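Local coordinates for protein COG3291: FOG: PKD repeat (Clostridium thermocellum, PDB 1WMX) that probably binds cellulose or related glucans, being the family 30 carbohydrate-binding module near the N-terminus of the much larger cellulosomal enzyme CelJ, at residues E95-G103 and S161-F172; I117-Y126 and P139-F150. One frame throughout, in Å; residues are numbered along the deposited sequence.

Interaction 1. Residues E95-G103 and S161-F172; sequences EGGEDFVIG and SKRYADPFTVWF
Val101 and Ser161 form an antiparallel hydrogen-bonded pair, with Val101 N 2.7 Å from Ser161 O and Ser161 N 2.8 Å from Val101 O. Regular pairing ends there, but the backbones still run close at Phe100 and Arg163, where a water accepts from Arg163 N and donates to Asp99 O; they separate only beyond that, toward Phe168. Both segments are connections across one end of a beta-sandwich: 95-103 brings the chain into the five-stranded sheet, while 161-172 leaves that sheet and enters the seven-stranded one at Phe168. Phe100 lies between them. With CG set between its backbone N and carbonyl carbon (chi1 50°), its ring turns inward and meets three side chains of strand 168-178. The Phe168 ring lies nearly parallel, the planes 13° apart, but the two are slid so far that they hardly overlap, Phe100 CD2 touching Phe168 CZ at 3.6 Å. Val170 brings CG2 to 3.9 Å from Phe100 CE2. Phe172 approaches from the opposite direction and meets Phe100 rim to rim, CZ to CZ at 3.4 Å with the planes 58° apart; Phe160 and Phe89 extend this aromatic cluster into the core.

At the outer side, Asp99 and Arg163 form a salt bridge. Arg163 NE points its N-H at Asp99 OD2 over 3.1 Å, the oxygen lying in the guanidinium plane, while the Tyr164 hydroxyl sits over one face of that group. Asp99 OD1 is engaged separately, by the backbone N of Ser124, so the carboxylate bridges two connections.

Glu98 works differently. Its CB and CG pack on Phe168 and Val170, and the chain then bends at chi2 to carry the carboxylate back to its own turn. There OE1 accepts from Glu95 N and, at 2.8 Å, from Gly96 N, and a water 2.7 Å from Glu98 OE1 accepts in turn from Thr169 N.

Interaction 2. Residues I117-Y126 and P139-F150; sequences IDVTTVISNY and PLRDLMKINNGF
Tyr126 OH donates to Asp142 OD1 over 2.7 Å, the one hydrogen bond between the two segments. The carboxylate oxygen lies at the edge of the phenol ring, near its plane, and offers its anti lone pair; ring and carboxylate are turned 30° from each other. Pro139 braces the same ring, its CD 3.7 Å from Tyr126 CE1.

From there the contact turns apolar. Segment 117-126 holds the edge strand 118-122 of the five-stranded sheet, and 139-150, which follows strand 134-139 of the other sheet, arches over it, closing this side of the beta-sandwich. Leu143, in a short, weakly bonded helical turn, drives CD2 against Thr121 CG2 at 3.4 Å, tighter than usual for two methyls. Leu143 O rests 3.4 Å from Val119 CB. Val119 fits between Leu143 and Phe150: CG1, anti to the carbonyl carbon (chi1 -69°), sits over one face of the Phe150 ring as a CH-pi contact, 3.7 Å from the centroid and 27° off the normal. Ile117 O meets the edge of that ring, 3.4 Å from Phe150 CD1, and Ile117 CD1 lies 3.8 Å from Gly149 C.

No backbone hydrogen bond joins the two segments, so the arch is held to the strand by side-chain packing and a single phenol-carboxylate bond, and does not extend the sheet.

Overall arrangement
Interaction 2 is nested, along the chain, within the loop that interaction 1 closes, and their centres lie about 17 Å apart. Neighbouring strands 101-106 and 118-122 connect them: Ile102 N probably hydrogen-bonds to Thr121 O, at 2.8 Å. Both contacts span the two sheets of the sandwich and both are partly buried. Interaction 1 reaches further into the aromatic core and combines sheet pairing, a salt bridge and water-mediated bonds with its cluster of phenylalanines. Interaction 2 lies over the edge strand, relies on aliphatic packing against two rings and a single phenol-carboxylate bond, and runs out to an exposed turn, where Asn148 packs on Trp63 of the second subunit.

Interaction 1. Residues E95-G103 and S161-F172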
loop_
_atom_site.group_PDB
_atom_site.type_symbol
_atom_site.label_atom_id
_atom_site.label_comp_id
_atom_site.label_asym_id
_atom_site.label_seq_id
_atom_site.Cartn_x
_atom_site.Cartn_y
_atom_site.Cartn_z
ATOM N N GLU B 95 0.911 27.840 4.979
ATOM C CA GLU B 95 -0.020 28.761 4.290
ATOM C C GLU B 95 -1.434 28.269 4.523
ATOM O O GLU B 95 -2.380 29.050 4.548
ATOM C CB GLU B 95 0.178 28.852 2.768
ATOM N N GLY B 96 -1.640 27.302 4.165
ATOM C CA GLY B 96 -3.064 26.977 4.264
ATOM C C GLY B 96 -3.545 26.230 3.021
ATOM O O GLY B 96 -3.072 26.455 1.903
ATOM N N GLY B 97 -4.486 25.340 3.237
ATOM C CA GLY B 97 -5.053 24.559 2.148
ATOM C C GLY B 97 -4.196 23.339 1.818
ATOM O O GLY B 97 -4.429 22.657 0.816
ATOM N N GLU B 98 -3.201 23.070 2.655
ATOM C CA GLU B 98 -2.339 21.896 2.451
ATOM C C GLU B 98 -3.233 20.660 2.482
ATOM O O GLU B 98 -4.209 20.608 3.236
ATOM C CB GLU B 98 -1.290 21.766 3.571
ATOM C CG GLU B 98 -0.238 22.866 3.588
ATOM C CD GLU B 98 -0.702 24.116 4.305
ATOM O OE1 GLU B 98 0.082 25.112 4.386
ATOM O OE2 GLU B 98 -1.872 24.154 4.818
ATOM N N ASP B 99 -2.905 19.676 1.671
ATOM C CA ASP B 99 -3.695 18.441 1.629
ATOM C C ASP B 99 -2.792 17.248 1.308
ATOM O O ASP B 99 -1.787 17.377 0.604
ATOM C CB ASP B 99 -4.789 18.564 0.571
ATOM C CG ASP B 99 -5.799 17.438 0.652
ATOM O OD1 ASP B 99 -6.253 17.086 1.790
ATOM O OD2 ASP B 99 -6.176 16.858 -0.416
ATOM N N PHE B 100 -3.171 16.097 1.844
ATOM C CA PHE B 100 -2.409 14.854 1.641
ATOM C C PHE B 100 -3.234 13.657 2.123
ATOM O O PHE B 100 -4.291 13.812 2.736
ATOM C CB PHE B 100 -1.083 14.929 2.415
ATOM C CG PHE B 100 -1.255 15.353 3.866
ATOM C CD1 PHE B 100 -1.668 14.423 4.819
ATOM C CD2 PHE B 100 -1.003 16.672 4.250
ATOM C CE1 PHE B 100 -1.839 14.807 6.152
ATOM C CE2 PHE B 100 -1.175 17.063 5.585
ATOM C CZ PHE B 100 -1.594 16.128 6.537
ATOM N N VAL B 101 -2.739 12.466 1.838
ATOM C CA VAL B 101 -3.436 11.236 2.231
ATOM C C VAL B 101 -3.132 10.880 3.683
ATOM O O VAL B 101 -2.008 11.027 4.157
ATOM C CB VAL B 101 -3.009 10.077 1.354
ATOM C CG1 VAL B 101 -3.773 8.800 1.715
ATOM C CG2 VAL B 101 -3.252 10.382 -0.121
ATOM N N ILE B 102 -4.151 10.411 4.375
ATOM C CA ILE B 102 -4.018 10.015 5.782
ATOM C C ILE B 102 -4.857 8.762 6.019
ATOM O O ILE B 102 -5.982 8.651 5.524
ATOM C CB ILE B 102 -4.498 11.153 6.699
ATOM C CG1 ILE B 102 -4.351 10.773 8.182
ATOM C CG2 ILE B 102 -5.965 11.509 6.444
ATOM C CD1 ILE B 102 -4.514 11.949 9.147
ATOM N N GLY B 103 -4.302 7.822 6.772
ATOM C CA GLY B 103 -5.018 6.566 7.063
ATOM C C GLY B 103 -4.222 5.659 8.003
ATOM O O GLY B 103 -3.357 6.118 8.749
ATOM N N SER B 161 0.608 10.396 3.360
ATOM C CA SER B 161 1.118 10.091 2.039
ATOM C C SER B 161 0.774 11.150 0.994
ATOM O O SER B 161 -0.183 11.921 1.143
ATOM C CB SER B 161 0.584 8.724 1.606
ATOM O OG SER B 161 1.232 8.284 0.437
ATOM N N LYS B 162 1.567 11.163 -0.072
ATOM C CA LYS B 162 1.399 12.115 -1.153
ATOM C C LYS B 162 0.001 12.140 -1.737
ATOM O O LYS B 162 -0.623 11.101 -1.949
ATOM C CB LYS B 162 2.407 11.820 -2.268
ATOM C CG LYS B 162 2.218 12.645 -3.530
ATOM C CD LYS B 162 3.281 12.302 -4.554
ATOM C CE LYS B 162 3.069 13.051 -5.851
ATOM N NZ LYS B 162 1.774 12.672 -6.484
ATOM N N ARG B 163 -0.477 13.350 -1.999
ATOM C CA ARG B 163 -1.783 13.573 -2.602
ATOM C C ARG B 163 -1.467 14.274 -3.930
ATOM O O ARG B 163 -1.703 13.732 -5.009
ATOM C CB ARG B 163 -2.613 14.473 -1.692
ATOM C CG ARG B 163 -3.835 15.096 -2.328
ATOM C CD ARG B 163 -4.912 14.092 -2.669
ATOM N NE ARG B 163 -6.220 14.740 -2.697
ATOM C CZ ARG B 163 -7.164 14.495 -3.598
ATOM N NH1 ARG B 163 -6.950 13.607 -4.564
ATOM N NH2 ARG B 163 -8.326 15.136 -3.529
ATOM N N TYR B 164 -0.907 15.477 -3.828
ATOM C CA TYR B 164 -0.502 16.260 -4.989
ATOM C C TYR B 164 1.022 16.413 -4.909
ATOM O O TYR B 164 1.619 16.133 -3.866
ATOM C CB TYR B 164 -1.179 17.629 -4.956
ATOM C CG TYR B 164 -2.686 17.556 -5.005
ATOM C CD1 TYR B 164 -3.339 16.953 -6.081
ATOM C CD2 TYR B 164 -3.466 18.092 -3.979
ATOM C CE1 TYR B 164 -4.728 16.885 -6.135
ATOM C CE2 TYR B 164 -4.859 18.030 -4.024
ATOM C CZ TYR B 164 -5.482 17.426 -5.104
ATOM O OH TYR B 164 -6.856 17.364 -5.156
ATOM N N ALA B 165 1.651 16.854 -5.992
ATOM C CA ALA B 165 3.106 17.003 -6.000
ATOM C C ALA B 165 3.591 18.320 -5.418
ATOM O O ALA B 165 4.794 18.552 -5.306
ATOM C CB ALA B 165 3.640 16.829 -7.414
ATOM N N ASP B 166 2.663 19.184 -5.043
ATOM C CA ASP B 166 3.038 20.473 -4.483
ATOM C C ASP B 166 3.824 20.321 -3.188
ATOM O O ASP B 166 3.551 19.426 -2.389
ATOM C CB ASP B 166 1.789 21.317 -4.194
ATOM C CG ASP B 166 1.025 21.687 -5.446
ATOM O OD1 ASP B 166 1.085 22.868 -5.853
ATOM O OD2 ASP B 166 0.366 20.796 -6.022
ATOM N N PRO B 167 4.830 21.182 -2.973
ATOM C CA PRO B 167 5.598 21.086 -1.728
ATOM C C PRO B 167 4.731 21.755 -0.663
ATOM O O PRO B 167 3.886 22.585 -1.007
ATOM C CB PRO B 167 6.850 21.890 -2.040
ATOM C CG PRO B 167 6.324 22.953 -2.950
ATOM C CD PRO B 167 5.449 22.154 -3.892
ATOM N N PHE B 168 4.920 21.408 0.608
ATOM C CA PHE B 168 4.107 22.007 1.668
ATOM C C PHE B 168 4.641 21.685 3.057
ATOM O O PHE B 168 5.547 20.867 3.214
ATOM C CB PHE B 168 2.664 21.504 1.570
ATOM C CG PHE B 168 2.486 20.077 2.036
ATOM C CD1 PHE B 168 2.212 19.791 3.372
ATOM C CD2 PHE B 168 2.641 19.016 1.146
ATOM C CE1 PHE B 168 2.103 18.467 3.817
ATOM C CE2 PHE B 168 2.533 17.690 1.582
ATOM C CZ PHE B 168 2.265 17.419 2.919
ATOM N N THR B 169 4.051 22.323 4.064
ATOM C CA THR B 169 4.444 22.107 5.447
ATOM C C THR B 169 3.268 22.250 6.392
ATOM O O THR B 169 2.485 23.190 6.283
ATOM C CB THR B 169 5.514 23.111 5.889
ATOM O OG1 THR B 169 6.623 23.050 4.988
ATOM C CG2 THR B 169 5.991 22.799 7.305
ATOM N N VAL B 170 3.139 21.292 7.303
ATOM C CA VAL B 170 2.103 21.317 8.329
ATOM C C VAL B 170 2.772 20.839 9.606
ATOM O O VAL B 170 3.866 20.265 9.576
ATOM C CB VAL B 170 0.897 20.393 8.024
ATOM C CG1 VAL B 170 0.140 20.907 6.819
ATOM C CG2 VAL B 170 1.367 18.965 7.816
ATOM N N TRP B 171 2.110 21.090 10.723
ATOM C CA TRP B 171 2.607 20.705 12.025
ATOM C C TRP B 171 1.473 19.988 12.739
ATOM O O TRP B 171 0.325 20.418 12.669
ATOM C CB TRP B 171 3.027 21.960 12.790
ATOM C CG TRP B 171 4.291 22.579 12.271
ATOM C CD1 TRP B 171 5.570 22.312 12.691
ATOM C CD2 TRP B 171 4.410 23.559 11.232
ATOM N NE1 TRP B 171 6.468 23.071 11.986
ATOM C CE2 TRP B 171 5.786 23.846 11.083
ATOM C CE3 TRP B 171 3.487 24.226 10.415
ATOM C CZ2 TRP B 171 6.266 24.772 10.146
ATOM C CZ3 TRP B 171 3.960 25.147 9.480
ATOM C CH2 TRP B 171 5.338 25.410 9.355
ATOM N N PHE B 172 1.788 18.882 13.401
ATOM C CA PHE B 172 0.777 18.119 14.118
ATOM C C PHE B 172 1.020 18.244 15.615
ATOM O O PHE B 172 2.128 18.524 16.064
ATOM C CB PHE B 172 0.818 16.622 13.748
ATOM C CG PHE B 172 0.435 16.310 12.315
ATOM C CD1 PHE B 172 1.367 16.416 11.285
ATOM C CD2 PHE B 172 -0.853 15.869 12.006
ATOM C CE1 PHE B 172 1.027 16.079 9.962
ATOM C CE2 PHE B 172 -1.207 15.532 10.692
ATOM C CZ PHE B 172 -0.257 15.637 9.666
HETATM O O HOH W 1 2.532 24.822 3.254
HETATM O O HOH W 2 0.197 16.065 -0.951
#

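Interaction 2. Residues I117-Y126 and P139-F150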
loop_
_atom_site.group_PDB
_atom_site.type_symbol
_atom_site.label_atom_id
_atom_site.label_comp_id
_atom_site.label_asym_id
_atom_site.label_seq_id
_atom_site.Cartn_x
_atom_site.Cartn_y
_atom_site.Cartn_z
ATOM N N ILE B 117 -2.175 -4.088 4.526
ATOM C CA ILE B 117 -3.211 -3.327 3.804
ATOM C C ILE B 117 -3.465 -1.977 4.488
ATOM O O ILE B 117 -3.449 -1.869 5.713
ATOM C CB ILE B 117 -4.514 -4.116 3.755
ATOM C CG1 ILE B 117 -4.398 -5.282 2.762
ATOM C CG2 ILE B 117 -5.689 -3.223 3.336
ATOM C CD1 ILE B 117 -5.665 -6.116 2.628
ATOM N N ASP B 118 -3.701 -0.963 3.665
ATOM C CA ASP B 118 -3.948 0.404 4.152
ATOM C C ASP B 118 -5.374 0.881 3.861
ATOM O O ASP B 118 -5.962 0.549 2.835
ATOM C CB ASP B 118 -3.007 1.394 3.456
ATOM C CG ASP B 118 -1.556 0.971 3.504
ATOM O OD1 ASP B 118 -0.714 1.536 2.737
ATOM O OD2 ASP B 118 -1.197 0.056 4.309
ATOM N N VAL B 119 -5.908 1.654 4.792
ATOM C CA VAL B 119 -7.231 2.292 4.634
ATOM C C VAL B 119 -6.914 3.767 4.648
ATOM O O VAL B 119 -6.233 4.253 5.556
ATOM C CB VAL B 119 -8.203 1.918 5.762
ATOM C CG1 VAL B 119 -8.622 0.450 5.680
ATOM C CG2 VAL B 119 -7.602 2.164 7.149
ATOM N N THR B 120 -7.393 4.488 3.648
ATOM C CA THR B 120 -7.050 5.915 3.550
ATOM C C THR B 120 -8.195 6.843 3.145
ATOM O O THR B 120 -9.267 6.419 2.727
ATOM C CB THR B 120 -5.972 6.082 2.499
ATOM O OG1 THR B 120 -6.477 5.668 1.230
ATOM C CG2 THR B 120 -4.738 5.247 2.816
ATOM N N THR B 121 -7.896 8.118 3.291
ATOM C CA THR B 121 -8.796 9.223 2.943
ATOM C C THR B 121 -7.938 10.476 2.863
ATOM O O THR B 121 -6.770 10.468 3.261
ATOM C CB THR B 121 -9.897 9.390 4.006
ATOM O OG1 THR B 121 -10.733 10.496 3.663
ATOM C CG2 THR B 121 -9.331 9.640 5.400
ATOM N N VAL B 122 -8.493 11.548 2.342
ATOM C CA VAL B 122 -7.736 12.805 2.254
ATOM C C VAL B 122 -8.125 13.652 3.451
ATOM O O VAL B 122 -9.291 13.703 3.849
ATOM C CB VAL B 122 -8.038 13.531 0.954
ATOM C CG1 VAL B 122 -7.618 12.689 -0.252
ATOM C CG2 VAL B 122 -9.524 13.860 0.809
ATOM N N ILE B 123 -7.148 14.311 4.025
ATOM C CA ILE B 123 -7.392 15.115 5.217
ATOM C C ILE B 123 -8.366 16.284 4.939
ATOM O O ILE B 123 -9.085 16.735 5.842
ATOM C CB ILE B 123 -6.086 15.662 5.767
ATOM C CG1 ILE B 123 -6.319 16.334 7.123
ATOM C CG2 ILE B 123 -5.443 16.671 4.817
ATOM C CD1 ILE B 123 -5.043 16.615 7.895
ATOM N N SER B 124 -8.391 16.752 3.700
ATOM C CA SER B 124 -9.266 17.872 3.308
ATOM C C SER B 124 -10.750 17.541 3.561
ATOM O O SER B 124 -11.578 18.443 3.717
ATOM C CB SER B 124 -9.076 18.213 1.824
ATOM O OG SER B 124 -9.244 17.063 1.014
ATOM N N ASN B 125 -11.057 16.255 3.603
ATOM C CA ASN B 125 -12.429 15.780 3.834
ATOM C C ASN B 125 -12.866 15.984 5.276
ATOM O O ASN B 125 -14.034 15.786 5.618
ATOM C CB ASN B 125 -12.545 14.284 3.540
ATOM C CG ASN B 125 -12.579 14.000 2.060
ATOM O OD1 ASN B 125 -12.584 12.833 1.657
ATOM N ND2 ASN B 125 -12.603 15.023 1.231
ATOM N N TYR B 126 -11.939 16.380 6.127
ATOM C CA TYR B 126 -12.283 16.559 7.536
ATOM C C TYR B 126 -11.821 17.904 8.094
ATOM O O TYR B 126 -12.132 18.253 9.237
ATOM C CB TYR B 126 -11.665 15.422 8.343
ATOM C CG TYR B 126 -12.307 14.085 7.987
ATOM C CD1 TYR B 126 -13.543 13.734 8.536
ATOM C CD2 TYR B 126 -11.671 13.210 7.106
ATOM C CE1 TYR B 126 -14.142 12.518 8.203
ATOM C CE2 TYR B 126 -12.269 11.993 6.770
ATOM C CZ TYR B 126 -13.506 11.645 7.320
ATOM O OH TYR B 126 -14.096 10.457 6.995
ATOM N N PRO B 139 -12.997 9.884 12.302
ATOM C CA PRO B 139 -13.799 8.740 12.689
ATOM C C PRO B 139 -13.309 7.436 12.002
ATOM O O PRO B 139 -13.457 7.258 10.774
ATOM C CB PRO B 139 -15.203 9.083 12.360
ATOM C CG PRO B 139 -15.177 10.400 11.572
ATOM C CD PRO B 139 -13.775 10.876 11.443
ATOM N N LEU B 140 -12.931 6.908 12.784
ATOM C CA LEU B 140 -12.463 5.527 12.509
ATOM C C LEU B 140 -13.446 4.785 11.604
ATOM O O LEU B 140 -13.049 4.170 10.602
ATOM C CB LEU B 140 -12.334 4.742 13.834
ATOM C CG LEU B 140 -11.210 5.257 14.749
ATOM C CD1 LEU B 140 -10.759 4.225 15.791
ATOM C CD2 LEU B 140 -9.944 5.645 13.987
ATOM N N ARG B 141 -14.702 4.629 11.999
ATOM C CA ARG B 141 -15.637 3.817 11.199
ATOM C C ARG B 141 -15.611 4.312 9.739
ATOM O O ARG B 141 -15.795 3.522 8.797
ATOM C CB ARG B 141 -17.112 3.912 11.807
ATOM C CG ARG B 141 -17.700 5.364 11.824
ATOM C CD ARG B 141 -19.043 5.692 12.623
ATOM N NE ARG B 141 -18.871 6.139 13.938
ATOM C CZ ARG B 141 -18.542 7.220 14.658
ATOM N NH1 ARG B 141 -18.333 8.486 14.228
ATOM N NH2 ARG B 141 -18.287 7.002 15.941
ATOM N N ASP B 142 -15.159 5.491 9.478
ATOM C CA ASP B 142 -15.139 5.997 8.096
ATOM C C ASP B 142 -13.978 5.383 7.273
ATOM O O ASP B 142 -14.014 5.370 6.039
ATOM C CB ASP B 142 -14.933 7.528 8.081
ATOM C CG ASP B 142 -16.127 8.327 8.611
ATOM O OD1 ASP B 142 -16.125 9.619 8.533
ATOM O OD2 ASP B 142 -17.130 7.716 9.133
ATOM N N LEU B 143 -12.970 4.885 7.977
ATOM C CA LEU B 143 -11.747 4.321 7.344
ATOM C C LEU B 143 -11.696 2.814 7.371
ATOM O O LEU B 143 -11.505 2.167 6.317
ATOM C CB LEU B 143 -10.505 4.796 8.112
ATOM C CG LEU B 143 -10.102 6.223 7.781
ATOM C CD1 LEU B 143 -8.909 6.714 8.608
ATOM C CD2 LEU B 143 -9.698 6.390 6.320
ATOM N N MET B 144 -11.864 2.366 8.580
ATOM C CA MET B 144 -11.805 0.974 8.950
ATOM C C MET B 144 -13.120 0.223 8.857
ATOM O O MET B 144 -13.424 -0.623 9.701
ATOM C CB MET B 144 -11.381 0.838 10.375
ATOM C CG MET B 144 -10.007 1.382 10.656
ATOM S SD MET B 144 -9.521 1.010 12.311
ATOM C CE MET B 144 -7.959 1.752 12.675
ATOM N N LYS B 145 -13.902 0.519 7.868
ATOM C CA LYS B 145 -15.147 -0.231 7.643
ATOM C C LYS B 145 -14.881 -0.999 6.307
ATOM O O LYS B 145 -15.383 -0.616 5.251
ATOM C CB LYS B 145 -16.357 0.731 7.601
ATOM C CG LYS B 145 -17.020 0.933 9.000
ATOM C CD LYS B 145 -18.548 1.140 8.932
ATOM C CE LYS B 145 -19.240 1.090 10.308
ATOM N NZ LYS B 145 -19.371 -0.275 10.843
ATOM N N ILE B 146 -14.061 -2.058 6.509
ATOM C CA ILE B 146 -13.471 -3.034 5.491
ATOM C C ILE B 146 -14.375 -3.546 4.291
ATOM O O ILE B 146 -15.141 -2.789 3.652
ATOM C CB ILE B 146 -13.023 -4.332 6.208
ATOM C CG1 ILE B 146 -14.181 -5.280 6.529
ATOM C CG2 ILE B 146 -12.331 -4.090 7.559
ATOM C CD1 ILE B 146 -13.870 -6.740 6.194
ATOM N N ASN B 147 -14.177 -4.857 4.069
ATOM C CA ASN B 147 -14.801 -5.708 3.000
ATOM C C ASN B 147 -13.755 -5.938 1.950
ATOM O O ASN B 147 -13.907 -6.789 1.079
ATOM C CB ASN B 147 -16.042 -5.064 2.319
ATOM C CG ASN B 147 -17.166 -6.080 1.883
ATOM O OD1 ASN B 147 -17.127 -7.277 2.216
ATOM N ND2 ASN B 147 -18.184 -5.665 1.145
ATOM N N ASN B 148 -12.691 -5.162 2.061
ATOM C CA ASN B 148 -11.595 -5.279 1.120
ATOM C C ASN B 148 -10.296 -5.785 1.795
ATOM O O ASN B 148 -9.189 -5.595 1.266
ATOM C CB ASN B 148 -11.348 -3.956 0.443
ATOM C CG ASN B 148 -12.538 -3.577 -0.434
ATOM O OD1 ASN B 148 -12.652 -2.438 -0.864
ATOM N ND2 ASN B 148 -13.452 -4.492 -0.726
ATOM N N GLY B 149 -10.431 -6.428 2.979
ATOM C CA GLY B 149 -9.251 -7.070 3.639
ATOM C C GLY B 149 -8.680 -6.427 4.930
ATOM O O GLY B 149 -8.143 -7.120 5.797
ATOM N N PHE B 150 -8.763 -5.131 5.087
ATOM C CA PHE B 150 -8.181 -4.475 6.290
ATOM C C PHE B 150 -8.669 -5.148 7.585
ATOM O O PHE B 150 -9.853 -5.467 7.741
ATOM C CB PHE B 150 -8.560 -3.005 6.329
ATOM C CG PHE B 150 -7.799 -2.223 7.398
ATOM C CD1 PHE B 150 -6.437 -1.939 7.230
ATOM C CD2 PHE B 150 -8.467 -1.795 8.545
ATOM C CE1 PHE B 150 -5.747 -1.218 8.213
ATOM C CE2 PHE B 150 -7.778 -1.077 9.528
ATOM C CZ PHE B 150 -6.418 -0.787 9.363
#